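Local coordinates for replication protein A (Methanococcus maripaludis, PDB 3E0E) that probably binds DNA, this chain being one OB-fold domain of a longer replication protein, at residues Tyr3-Leu8 against Lys45-Ile51; Asn17-Val21 against Val64-Ala70; Tyr24-Glu28 against Gly37-Ser41; Ile51-Trp56 against Leu83-Val87. All coordinates share one frame; numbering follows the deposited sequence.

Contact 1: residues Tyr3-Leu8 against Lys45-Ile51; sequences YKISEL and KDDTGSI
The carboxylate of Asp46 takes the backbone N-H of Ile5 on OD2 through its syn lone pair, with N and OD2 2.8 Å apart and the N-H pointing almost straight at the oxygen (168°). Its other oxygen, OD1, serves its own turn: the backbone N and the OG1 of Thr48 both donate to it, each 2.7 Å away and from the same face of the carboxylate plane. Asp46 CG sits between its own backbone N and carbonyl carbon (chi1 63°), which brings OD1 back over the Thr48 N-H while OD2 faces Ile5. Thr48 passes the link on, since OG1 in turn accepts the N-H of Ser6 at 3.0 Å. Two successive N-H groups of the 3-10 turn 5-7 are thus held by the opposing loop. With Asp46 replaced by an alanine, the Ile5 N-H is likely to lose its acceptor and the Thr48 hydroxyl the bond that orients it. Further out, Lys4 NZ makes a long, weak salt bridge to Asp47 OD2 (3.4 Å). Inward, Ile5 lays CG1 against Asp46 OD2 and reaches with CD1 to Gly49 O (3.4 Å) and on to Ile51 CG2. Leu8 CD1 meets Ile51 CD1 at 3.7 Å, the two side chains crossing at about a right angle. The N-terminal 3-10 turn therefore packs on a tight beta hairpin connection, strands 37-46 and 49-56 of the OB fold, whose bend is an Asx turn built on Asp46.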
loop_
_atom_site.group_PDB
_atom_site.type_symbol
_atom_site.label_atom_id
_atom_site.label_comp_id
_atom_site.label_asym_id
_atom_site.label_seq_id
_atom_site.Cartn_x
_atom_site.Cartn_y
_atom_site.Cartn_z
ATOM N N TYR A 3 5.959 -7.912 -8.402
ATOM C CA TYR A 3 5.781 -9.023 -7.485
ATOM C C TYR A 3 4.345 -9.339 -7.148
ATOM O O TYR A 3 3.474 -8.471 -7.186
ATOM C CB TYR A 3 6.495 -8.728 -6.169
ATOM C CG TYR A 3 7.990 -8.897 -6.199
ATOM C CD1 TYR A 3 8.562 -10.166 -6.227
ATOM C CD2 TYR A 3 8.833 -7.796 -6.142
ATOM C CE1 TYR A 3 9.939 -10.332 -6.186
ATOM C CE2 TYR A 3 10.214 -7.951 -6.099
ATOM C CZ TYR A 3 10.757 -9.221 -6.114
ATOM O OH TYR A 3 12.115 -9.389 -6.009
ATOM N N LYS A 4 4.111 -10.605 -6.830
ATOM C CA LYS A 4 2.804 -11.038 -6.378
ATOM C C LYS A 4 3.006 -10.924 -4.874
ATOM O O LYS A 4 4.127 -11.086 -4.381
ATOM C CB LYS A 4 2.533 -12.487 -6.785
ATOM C CG LYS A 4 2.254 -12.671 -8.271
ATOM C CD LYS A 4 0.969 -11.953 -8.677
ATOM C CE LYS A 4 0.606 -12.203 -10.133
ATOM N NZ LYS A 4 -0.679 -11.534 -10.493
ATOM N N ILE A 5 1.945 -10.631 -4.140
ATOM C CA ILE A 5 2.059 -10.480 -2.701
ATOM C C ILE A 5 2.659 -11.711 -2.025
ATOM O O ILE A 5 3.392 -11.585 -1.050
ATOM C CB ILE A 5 0.685 -10.141 -2.084
ATOM C CG1 ILE A 5 0.254 -8.744 -2.550
ATOM C CG2 ILE A 5 0.753 -10.215 -0.566
ATOM C CD1 ILE A 5 -1.164 -8.346 -2.143
ATOM N N SER A 6 2.371 -12.896 -2.558
ATOM C CA SER A 6 2.901 -14.126 -1.974
ATOM C C SER A 6 4.414 -14.253 -2.145
ATOM O O SER A 6 5.055 -15.046 -1.456
ATOM C CB SER A 6 2.222 -15.346 -2.600
ATOM O OG SER A 6 2.495 -15.432 -3.989
ATOM N N GLU A 7 4.983 -13.470 -3.056
ATOM C CA GLU A 7 6.418 -13.530 -3.312
ATOM C C GLU A 7 7.214 -12.549 -2.465
ATOM O O GLU A 7 8.440 -12.615 -2.415
ATOM C CB GLU A 7 6.692 -13.261 -4.793
ATOM C CG GLU A 7 5.911 -14.166 -5.731
ATOM C CD GLU A 7 6.169 -13.854 -7.194
ATOM O OE1 GLU A 7 6.027 -12.677 -7.590
ATOM O OE2 GLU A 7 6.506 -14.787 -7.954
ATOM N N LEU A 8 6.518 -11.637 -1.796
ATOM C CA LEU A 8 7.194 -10.647 -0.965
ATOM C C LEU A 8 7.963 -11.261 0.203
ATOM O O LEU A 8 7.553 -12.277 0.766
ATOM C CB LEU A 8 6.181 -9.632 -0.433
ATOM C CG LEU A 8 5.441 -8.826 -1.504
ATOM C CD1 LEU A 8 4.420 -7.925 -0.832
ATOM C CD2 LEU A 8 6.433 -8.012 -2.326
ATOM N N LYS A 45 -4.780 -6.487 -1.852
ATOM C CA LYS A 45 -4.931 -7.894 -2.189
ATOM C C LYS A 45 -4.765 -8.163 -3.676
ATOM O O LYS A 45 -5.115 -7.330 -4.505
ATOM C CB LYS A 45 -6.322 -8.384 -1.765
ATOM C CG LYS A 45 -6.597 -9.843 -2.124
ATOM C CD LYS A 45 -8.031 -10.271 -1.829
ATOM C CE LYS A 45 -9.024 -9.639 -2.794
ATOM N NZ LYS A 45 -10.390 -10.237 -2.669
ATOM N N ASP A 46 -4.189 -9.315 -4.007
ATOM C CA ASP A 46 -4.081 -9.737 -5.397
ATOM C C ASP A 46 -4.507 -11.198 -5.411
ATOM O O ASP A 46 -5.051 -11.674 -4.416
ATOM C CB ASP A 46 -2.671 -9.526 -5.995
ATOM C CG ASP A 46 -1.576 -10.333 -5.316
ATOM O OD1 ASP A 46 -1.848 -11.305 -4.583
ATOM O OD2 ASP A 46 -0.402 -9.987 -5.556
ATOM N N ASP A 47 -4.287 -11.910 -6.513
ATOM C CA ASP A 47 -4.722 -13.301 -6.576
ATOM C C ASP A 47 -3.892 -14.290 -5.767
ATOM O O ASP A 47 -4.186 -15.485 -5.771
ATOM C CB ASP A 47 -4.802 -13.772 -8.037
ATOM C CG ASP A 47 -3.474 -13.670 -8.765
ATOM O OD1 ASP A 47 -3.402 -14.122 -9.931
ATOM O OD2 ASP A 47 -2.504 -13.141 -8.185
ATOM N N THR A 48 -2.877 -13.801 -5.057
ATOM C CA THR A 48 -2.014 -14.676 -4.266
ATOM C C THR A 48 -2.018 -14.394 -2.769
ATOM O O THR A 48 -1.522 -15.200 -1.983
ATOM C CB THR A 48 -0.550 -14.601 -4.740
ATOM O OG1 THR A 48 0.000 -13.321 -4.401
ATOM C CG2 THR A 48 -0.464 -14.806 -6.242
ATOM N N GLY A 49 -2.555 -13.251 -2.367
ATOM C CA GLY A 49 -2.580 -12.937 -0.951
ATOM C C GLY A 49 -2.972 -11.510 -0.648
ATOM O O GLY A 49 -3.455 -10.790 -1.521
ATOM N N SER A 50 -2.760 -11.103 0.597
ATOM C CA SER A 50 -3.098 -9.757 1.028
ATOM C C SER A 50 -1.995 -9.216 1.929
ATOM O O SER A 50 -1.255 -9.978 2.554
ATOM C CB SER A 50 -4.423 -9.770 1.787
ATOM O OG SER A 50 -4.332 -10.586 2.941
ATOM N N ILE A 51 -1.892 -7.896 1.999
ATOM C CA ILE A 51 -0.871 -7.272 2.823
ATOM C C ILE A 51 -1.285 -5.846 3.165
ATOM O O ILE A 51 -2.018 -5.211 2.409
ATOM C CB ILE A 51 0.471 -7.250 2.071
ATOM C CG1 ILE A 51 1.589 -6.742 2.984
ATOM C CG2 ILE A 51 0.351 -6.364 0.830
ATOM C CD1 ILE A 51 2.961 -6.853 2.371
HETATM O O HOH W 1 0.783 -8.083 -7.323
HETATM O O HOH W 2 -3.234 -10.690 -9.027
#

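Contact 2: residues Asn17-Val21 against Val64-Ala70; sequences NAEVV and VKKGDIA
Val20 sets its two methyls against Val64 CG1, with CG2 3.7 Å from it, where strand 12-29 of the OB-fold barrel pairs antiparallel with the start of strand 69-78 and the turn before it. The two valines meet at a slant, and Val20 CB also rests on the carbonyl oxygens of Lys65 and Asp68. Cut back to an alanine, Val20 is likely to lose both methyls that meet Val64 CG1, opening a gap beside the 65-68 turn. The backbone of Val20 is gripped as well: its N donates to Asp68 O, and its O accepts from Gly67 N at 2.8 Å. Further along, Ala18 and Ala70 form a hydrogen-bonded pair, while Glu19 and Ile69 form the non-hydrogen-bonded pair beside it. Lys65 to Asp68 make a type II turn, with Gly67 at a positive phi (101°) suited to glycine. Asp68 OD2 takes the N-H of Lys65 from above the carboxylate plane, and OD1 is held by Ser96 N. Lys66 runs extended alongside Val21 O until its last torsion (chi4 56°) bends the amine inward; NZ then donates to Val21 O at 2.7 Å and to a water that also bonds Glu19 OE1.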
loop_
_atom_site.group_PDB
_atom_site.type_symbol
_atom_site.label_atom_id
_atom_site.label_comp_id
_atom_site.label_asym_id
_atom_site.label_seq_id
_atom_site.Cartn_x
_atom_site.Cartn_y
_atom_site.Cartn_z
ATOM N N ASN A 17 0.931 -4.940 -7.948
ATOM C CA ASN A 17 -0.258 -4.351 -8.555
ATOM C C ASN A 17 -1.370 -5.037 -7.792
ATOM O O ASN A 17 -1.604 -6.233 -7.967
ATOM C CB ASN A 17 -0.340 -4.689 -10.047
ATOM C CG ASN A 17 0.837 -4.149 -10.821
ATOM O OD1 ASN A 17 1.475 -3.181 -10.405
ATOM N ND2 ASN A 17 1.129 -4.761 -11.964
ATOM N N ALA A 18 -2.050 -4.283 -6.939
ATOM C CA ALA A 18 -3.076 -4.873 -6.102
ATOM C C ALA A 18 -4.332 -4.049 -5.904
ATOM O O ALA A 18 -4.329 -2.831 -6.030
ATOM C CB ALA A 18 -2.473 -5.207 -4.743
ATOM N N GLU A 19 -5.405 -4.754 -5.565
ATOM C CA GLU A 19 -6.701 -4.155 -5.303
ATOM C C GLU A 19 -6.741 -3.583 -3.889
ATOM O O GLU A 19 -6.277 -4.215 -2.939
ATOM C CB GLU A 19 -7.790 -5.226 -5.444
ATOM C CG GLU A 19 -9.131 -4.839 -4.846
ATOM C CD GLU A 19 -10.101 -6.004 -4.779
ATOM O OE1 GLU A 19 -11.206 -5.818 -4.231
ATOM O OE2 GLU A 19 -9.763 -7.104 -5.268
ATOM N N VAL A 20 -7.293 -2.384 -3.755
ATOM C CA VAL A 20 -7.432 -1.764 -2.447
ATOM C C VAL A 20 -8.731 -2.343 -1.879
ATOM O O VAL A 20 -9.821 -2.018 -2.338
ATOM C CB VAL A 20 -7.537 -0.226 -2.566
ATOM C CG1 VAL A 20 -7.758 0.387 -1.186
ATOM C CG2 VAL A 20 -6.260 0.333 -3.201
ATOM N N VAL A 21 -8.596 -3.234 -0.902
ATOM C CA VAL A 21 -9.747 -3.879 -0.275
ATOM C C VAL A 21 -10.322 -2.982 0.808
ATOM O O VAL A 21 -11.523 -3.004 1.093
ATOM C CB VAL A 21 -9.343 -5.218 0.360
ATOM C CG1 VAL A 21 -10.551 -5.863 1.035
ATOM C CG2 VAL A 21 -8.762 -6.135 -0.704
ATOM N N VAL A 64 -7.261 7.529 -3.121
ATOM C CA VAL A 64 -7.411 6.100 -3.365
ATOM C C VAL A 64 -8.773 5.681 -2.837
ATOM O O VAL A 64 -9.211 6.157 -1.789
ATOM C CB VAL A 64 -6.308 5.284 -2.651
ATOM C CG1 VAL A 64 -6.824 3.899 -2.282
ATOM C CG2 VAL A 64 -5.106 5.150 -3.561
ATOM N N LYS A 65 -9.438 4.789 -3.562
ATOM C CA LYS A 65 -10.761 4.330 -3.170
ATOM C C LYS A 65 -10.798 2.809 -3.156
ATOM O O LYS A 65 -10.015 2.155 -3.845
ATOM C CB LYS A 65 -11.794 4.868 -4.164
ATOM C CG LYS A 65 -11.644 6.368 -4.424
ATOM C CD LYS A 65 -12.228 6.794 -5.765
ATOM C CE LYS A 65 -11.758 8.199 -6.143
ATOM N NZ LYS A 65 -12.200 8.618 -7.506
ATOM N N LYS A 66 -11.695 2.249 -2.354
ATOM C CA LYS A 66 -11.833 0.803 -2.290
ATOM C C LYS A 66 -12.223 0.338 -3.684
ATOM O O LYS A 66 -13.072 0.945 -4.335
ATOM C CB LYS A 66 -12.916 0.406 -1.287
ATOM C CG LYS A 66 -13.274 -1.075 -1.319
ATOM C CD LYS A 66 -14.328 -1.411 -0.278
ATOM C CE LYS A 66 -14.803 -2.851 -0.415
ATOM N NZ LYS A 66 -13.685 -3.838 -0.343
ATOM N N GLY A 67 -11.592 -0.735 -4.143
ATOM C CA GLY A 67 -11.888 -1.243 -5.468
ATOM C C GLY A 67 -10.846 -0.830 -6.491
ATOM O O GLY A 67 -10.702 -1.476 -7.536
ATOM N N ASP A 68 -10.121 0.250 -6.208
ATOM C CA ASP A 68 -9.081 0.704 -7.126
ATOM C C ASP A 68 -7.979 -0.339 -7.191
ATOM O O ASP A 68 -7.684 -1.010 -6.197
ATOM C CB ASP A 68 -8.432 2.015 -6.658
ATOM C CG ASP A 68 -9.317 3.226 -6.858
ATOM O OD1 ASP A 68 -10.294 3.144 -7.631
ATOM O OD2 ASP A 68 -9.013 4.275 -6.247
ATOM N N ILE A 69 -7.375 -0.470 -8.367
ATOM C CA ILE A 69 -6.257 -1.383 -8.544
ATOM C C ILE A 69 -5.069 -0.436 -8.633
ATOM O O ILE A 69 -4.991 0.411 -9.525
ATOM C CB ILE A 69 -6.391 -2.216 -9.828
ATOM C CG1 ILE A 69 -7.700 -3.007 -9.782
ATOM C CG2 ILE A 69 -5.207 -3.170 -9.949
ATOM C CD1 ILE A 69 -7.955 -3.870 -10.984
ATOM N N ALA A 70 -4.149 -0.569 -7.689
ATOM C CA ALA A 70 -3.014 0.328 -7.643
ATOM C C ALA A 70 -1.656 -0.320 -7.807
ATOM O O ALA A 70 -1.464 -1.495 -7.488
ATOM C CB ALA A 70 -3.053 1.108 -6.330
HETATM O O HOH W 3 -12.399 -3.939 -2.933
#

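Contact 3: residues Tyr24-Glu28 against Gly37-Ser41; sequences YPKKE and GQLKS
The outer end of the beta hairpin formed by strands 12-29 and 37-46 of the OB fold is held together here, Tyr24-Glu28 running antiparallel to Gly37-Ser41. Lys27 and Leu39 are a hydrogen-bonded pair: Lys27 N donates to Leu39 O at 2.7 Å, and Leu39 N returns the bond to Lys27 O. Glu28 and Gln38 follow as the non-hydrogen-bonded pair. Their side chains lie side by side and point the same way, but the carboxylate and amide planes stand 87° apart. Lys26 comes obliquely across Gln38, its CD and CE against the amide end, and Lys26 NZ has a weak salt bridge to Glu28 OE2 (3.4 Å) besides a stronger partner in Asp61. On the other face, Lys27 runs beside Leu39, its CD 4.2 Å from Leu39 CD1. Between Pro25 and Ser41 a water takes the place of a direct bond: it donates to Pro25 O and accepts from Ser41 N and Lys27 NZ. A final twist of the Lys27 chain (chi4 58°) turns NZ back toward this water and a second one, which lies 2.7 Å from Ser41 OG; that hydroxyl is also hydrogen-bonded to Arg52 NH2 of strand 49-56. Beyond the waters, Tyr24 N donates directly to Ser41 O in a nearly straight bond (174°), while the same oxygen sits at the edge of the tyrosine ring, 3.3 Å from Tyr24 CD1.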
loop_
_atom_site.group_PDB
_atom_site.type_symbol
_atom_site.label_atom_id
_atom_site.label_comp_id
_atom_site.label_asym_id
_atom_site.label_seq_id
_atom_site.Cartn_x
_atom_site.Cartn_y
_atom_site.Cartn_z
ATOM N N TYR A 24 -8.234 2.869 5.424
ATOM C CA TYR A 24 -8.602 3.332 6.754
ATOM C C TYR A 24 -8.439 4.833 6.929
ATOM O O TYR A 24 -7.786 5.495 6.126
ATOM C CB TYR A 24 -7.790 2.571 7.804
ATOM C CG TYR A 24 -7.980 1.076 7.694
ATOM C CD1 TYR A 24 -7.122 0.300 6.920
ATOM C CD2 TYR A 24 -9.063 0.449 8.311
ATOM C CE1 TYR A 24 -7.337 -1.063 6.756
ATOM C CE2 TYR A 24 -9.288 -0.916 8.153
ATOM C CZ TYR A 24 -8.422 -1.666 7.373
ATOM O OH TYR A 24 -8.648 -3.011 7.196
ATOM N N PRO A 25 -9.059 5.394 7.977
ATOM C CA PRO A 25 -8.974 6.831 8.243
ATOM C C PRO A 25 -7.546 7.291 8.479
ATOM O O PRO A 25 -6.776 6.623 9.171
ATOM C CB PRO A 25 -9.836 7.002 9.486
ATOM C CG PRO A 25 -10.854 5.922 9.341
ATOM C CD PRO A 25 -10.022 4.753 8.888
ATOM N N LYS A 26 -7.204 8.438 7.902
ATOM C CA LYS A 26 -5.876 9.013 8.048
ATOM C C LYS A 26 -5.657 9.440 9.496
ATOM O O LYS A 26 -6.572 9.940 10.155
ATOM C CB LYS A 26 -5.730 10.227 7.123
ATOM C CG LYS A 26 -4.367 10.876 7.146
ATOM C CD LYS A 26 -4.311 12.108 6.248
ATOM C CE LYS A 26 -5.292 13.190 6.683
ATOM N NZ LYS A 26 -4.987 14.508 6.035
ATOM N N LYS A 27 -4.441 9.236 9.988
ATOM C CA LYS A 27 -4.088 9.607 11.353
ATOM C C LYS A 27 -2.981 10.649 11.294
ATOM O O LYS A 27 -1.956 10.429 10.655
ATOM C CB LYS A 27 -3.614 8.371 12.116
ATOM C CG LYS A 27 -4.671 7.278 12.208
ATOM C CD LYS A 27 -4.087 5.973 12.710
ATOM C CE LYS A 27 -5.156 4.897 12.830
ATOM N NZ LYS A 27 -5.839 4.657 11.528
ATOM N N GLU A 28 -3.188 11.787 11.953
ATOM C CA GLU A 28 -2.195 12.849 11.956
ATOM C C GLU A 28 -1.536 12.939 13.312
ATOM O O GLU A 28 -2.172 12.698 14.338
ATOM C CB GLU A 28 -2.840 14.182 11.601
ATOM C CG GLU A 28 -3.387 14.213 10.198
ATOM C CD GLU A 28 -3.703 15.610 9.742
ATOM O OE1 GLU A 28 -2.833 16.490 9.906
ATOM O OE2 GLU A 28 -4.813 15.823 9.218
ATOM N N GLY A 37 3.474 14.705 10.836
ATOM C CA GLY A 37 3.392 13.457 10.096
ATOM C C GLY A 37 1.968 12.960 9.928
ATOM O O GLY A 37 1.059 13.405 10.625
ATOM N N GLN A 38 1.778 12.038 8.988
ATOM C CA GLN A 38 0.466 11.454 8.719
ATOM C C GLN A 38 0.621 9.993 8.348
ATOM O O GLN A 38 1.681 9.568 7.903
ATOM C CB GLN A 38 -0.220 12.130 7.532
ATOM C CG GLN A 38 -0.406 13.612 7.619
ATOM C CD GLN A 38 -1.335 14.108 6.536
ATOM O OE1 GLN A 38 -1.091 13.904 5.338
ATOM N NE2 GLN A 38 -2.413 14.753 6.943
ATOM N N LEU A 39 -0.457 9.238 8.522
ATOM C CA LEU A 39 -0.481 7.821 8.170
ATOM C C LEU A 39 -1.856 7.443 7.654
ATOM O O LEU A 39 -2.870 7.800 8.247
ATOM C CB LEU A 39 -0.153 6.933 9.385
ATOM C CG LEU A 39 -0.353 5.407 9.268
ATOM C CD1 LEU A 39 -1.835 5.067 9.306
ATOM C CD2 LEU A 39 0.305 4.872 8.008
ATOM N N LYS A 40 -1.884 6.710 6.548
ATOM C CA LYS A 40 -3.133 6.223 5.985
ATOM C C LYS A 40 -2.837 4.764 5.656
ATOM O O LYS A 40 -1.953 4.477 4.849
ATOM C CB LYS A 40 -3.498 6.987 4.706
ATOM C CG LYS A 40 -4.968 7.395 4.607
ATOM C CD LYS A 40 -5.688 6.733 3.437
ATOM C CE LYS A 40 -5.199 7.227 2.079
ATOM N NZ LYS A 40 -6.015 8.360 1.535
ATOM N N SER A 41 -3.538 3.844 6.310
ATOM C CA SER A 41 -3.330 2.428 6.054
ATOM C C SER A 41 -4.277 1.903 4.982
ATOM O O SER A 41 -5.426 2.332 4.880
ATOM C CB SER A 41 -3.525 1.613 7.338
ATOM O OG SER A 41 -2.595 2.000 8.333
HETATM O O HOH W 4 -4.937 4.682 8.625
HETATM O O HOH W 5 -3.981 2.652 10.514
#

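Contact 4: residues Ile51-Trp56 against Leu83-Val87; sequences IRGTLW and LEISV
Leu55 CD2 lies against Val87 CG1 at 3.8 Å, the two side chains alongside and pointing the same way, where strands 49-56 and 83-87 pair in parallel within the OB-fold barrel. At the other end Ile51, its CG1 anti to the backbone N (chi1 -174°), swings across to the backbone of Leu83 and Glu84, with CG1 3.3 Å from Leu83 O. Between them Gly53 has no side chain, and Ile85 CG2 packs directly on its CA at 3.6 Å. Three backbone bonds alternate along the pair: Ile85 N to Arg52 O, Thr54 N to Ile85 O and Val87 N to Thr54 O. Waters extend the pairing at both ends, bridging Arg52 N to Leu83 O and Trp56 N to Val87 O. On the face carrying Arg52, Thr54, Glu84 and Ser86 the side chains are polar. The indole NE1 of Trp56 makes a weak bond to Ser86 OG, which lies near the ring plane at its edge. Arg52 stretches out beside Glu84, while Ser41 OG holds its NH2 from the neighbouring strand. Thr54 CG2 covers one face of the guanidinium, 3.7 Å above its centre, and Arg52 NH1 donates to Glu84 OE2 at 2.8 Å, the planes of the two groups turned 59° apart.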
loop_
_atom_site.group_PDB
_atom_site.type_symbol
_atom_site.label_atom_id
_atom_site.label_comp_id
_atom_site.label_asym_id
_atom_site.label_seq_id
_atom_site.Cartn_x
_atom_site.Cartn_y
_atom_site.Cartn_z
ATOM N N ILE A 51 -1.892 -7.896 1.999
ATOM C CA ILE A 51 -0.871 -7.272 2.823
ATOM C C ILE A 51 -1.285 -5.846 3.165
ATOM O O ILE A 51 -2.018 -5.211 2.409
ATOM C CB ILE A 51 0.471 -7.250 2.071
ATOM C CG1 ILE A 51 1.589 -6.742 2.984
ATOM C CG2 ILE A 51 0.351 -6.364 0.830
ATOM C CD1 ILE A 51 2.961 -6.853 2.371
ATOM N N ARG A 52 -0.828 -5.360 4.313
ATOM C CA ARG A 52 -1.131 -4.002 4.748
ATOM C C ARG A 52 -0.145 -3.055 4.080
ATOM O O ARG A 52 1.036 -3.364 3.967
ATOM C CB ARG A 52 -0.982 -3.887 6.266
ATOM C CG ARG A 52 -1.270 -2.504 6.824
ATOM C CD ARG A 52 -0.697 -2.365 8.220
ATOM N NE ARG A 52 -1.130 -1.139 8.877
ATOM C CZ ARG A 52 -0.426 -0.495 9.803
ATOM N NH1 ARG A 52 0.759 -0.954 10.185
ATOM N NH2 ARG A 52 -0.911 0.610 10.351
ATOM N N GLY A 53 -0.644 -1.912 3.626
ATOM C CA GLY A 53 0.211 -0.920 3.004
ATOM C C GLY A 53 0.125 0.351 3.822
ATOM O O GLY A 53 -0.959 0.710 4.273
ATOM N N THR A 54 1.251 1.025 4.036
ATOM C CA THR A 54 1.235 2.255 4.812
ATOM C C THR A 54 1.670 3.472 3.994
ATOM O O THR A 54 2.788 3.534 3.477
ATOM C CB THR A 54 2.118 2.138 6.077
ATOM O OG1 THR A 54 3.455 1.780 5.711
ATOM C CG2 THR A 54 1.555 1.079 7.017
ATOM N N LEU A 55 0.754 4.424 3.873
ATOM C CA LEU A 55 0.986 5.665 3.145
ATOM C C LEU A 55 1.403 6.686 4.190
ATOM O O LEU A 55 0.664 6.938 5.139
ATOM C CB LEU A 55 -0.304 6.123 2.460
ATOM C CG LEU A 55 -0.877 5.239 1.349
ATOM C CD1 LEU A 55 -2.265 5.726 0.985
ATOM C CD2 LEU A 55 0.044 5.258 0.131
ATOM N N TRP A 56 2.582 7.272 4.022
ATOM C CA TRP A 56 3.075 8.234 4.996
ATOM C C TRP A 56 3.087 9.674 4.514
ATOM O O TRP A 56 3.245 9.953 3.324
ATOM C CB TRP A 56 4.492 7.864 5.448
ATOM C CG TRP A 56 4.600 6.499 6.035
ATOM C CD1 TRP A 56 4.996 5.360 5.398
ATOM C CD2 TRP A 56 4.304 6.125 7.384
ATOM N NE1 TRP A 56 4.966 4.296 6.267
ATOM C CE2 TRP A 56 4.544 4.738 7.494
ATOM C CE3 TRP A 56 3.857 6.828 8.512
ATOM C CZ2 TRP A 56 4.354 4.037 8.689
ATOM C CZ3 TRP A 56 3.668 6.130 9.702
ATOM C CH2 TRP A 56 3.916 4.748 9.778
ATOM N N LEU A 83 3.612 -9.264 7.458
ATOM C CA LEU A 83 4.367 -8.367 6.601
ATOM C C LEU A 83 3.537 -7.151 6.230
ATOM O O LEU A 83 2.308 -7.203 6.212
ATOM C CB LEU A 83 4.807 -9.090 5.323
ATOM C CG LEU A 83 5.767 -10.270 5.482
ATOM C CD1 LEU A 83 6.053 -10.875 4.116
ATOM C CD2 LEU A 83 7.057 -9.805 6.139
ATOM N N GLU A 84 4.222 -6.050 5.949
ATOM C CA GLU A 84 3.567 -4.813 5.552
ATOM C C GLU A 84 4.478 -4.142 4.545
ATOM O O GLU A 84 5.684 -4.384 4.529
ATOM C CB GLU A 84 3.382 -3.875 6.744
ATOM C CG GLU A 84 2.750 -4.501 7.968
ATOM C CD GLU A 84 2.462 -3.472 9.046
ATOM O OE1 GLU A 84 3.249 -2.511 9.169
ATOM O OE2 GLU A 84 1.456 -3.628 9.771
ATOM N N ILE A 85 3.908 -3.304 3.695
ATOM C CA ILE A 85 4.721 -2.607 2.720
ATOM C C ILE A 85 4.642 -1.107 2.983
ATOM O O ILE A 85 3.556 -0.517 2.975
ATOM C CB ILE A 85 4.274 -2.944 1.276
ATOM C CG1 ILE A 85 5.139 -2.180 0.272
ATOM C CG2 ILE A 85 2.789 -2.634 1.094
ATOM C CD1 ILE A 85 5.033 -2.704 -1.147
ATOM N N SER A 86 5.799 -0.506 3.252
ATOM C CA SER A 86 5.888 0.929 3.499
ATOM C C SER A 86 5.946 1.518 2.102
ATOM O O SER A 86 6.901 1.288 1.360
ATOM C CB SER A 86 7.156 1.265 4.283
ATOM O OG SER A 86 7.151 2.622 4.684
ATOM N N VAL A 87 4.911 2.264 1.743
ATOM C CA VAL A 87 4.811 2.825 0.408
ATOM C C VAL A 87 5.731 3.987 0.087
ATOM O O VAL A 87 5.761 4.996 0.804
ATOM C CB VAL A 87 3.360 3.255 0.107
ATOM C CG1 VAL A 87 3.232 3.685 -1.344
ATOM C CG2 VAL A 87 2.417 2.105 0.401
HETATM O O HOH W 6 -0.193 -7.548 6.421
HETATM O O HOH W 7 4.384 6.829 2.076
#

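In the fold
All four contacts reach one curled mixed sheet, the OB-fold barrel; in contact 1 a 3-10 turn packs against it. Three of its strands each serve two contacts. Contacts 2 and 3 both use strand 12-29, and contact 3 is nested within the loop closed by contact 2; their centres are about 17 Å apart. Contacts 1 and 3 share strand 37-46, about 23 Å apart between centres, on opposite sides of the chain's centre. Contact 4 follows both in sequence, shares Ile51 with contact 1, and touches contact 3 through the Lys40-Leu55 backbone pairing. Contacts 1 and 2 cross along the chain. Contacts 2 and 4, centres about 13 Å apart, are the long-range strand pairings that curl the sheet into the barrel.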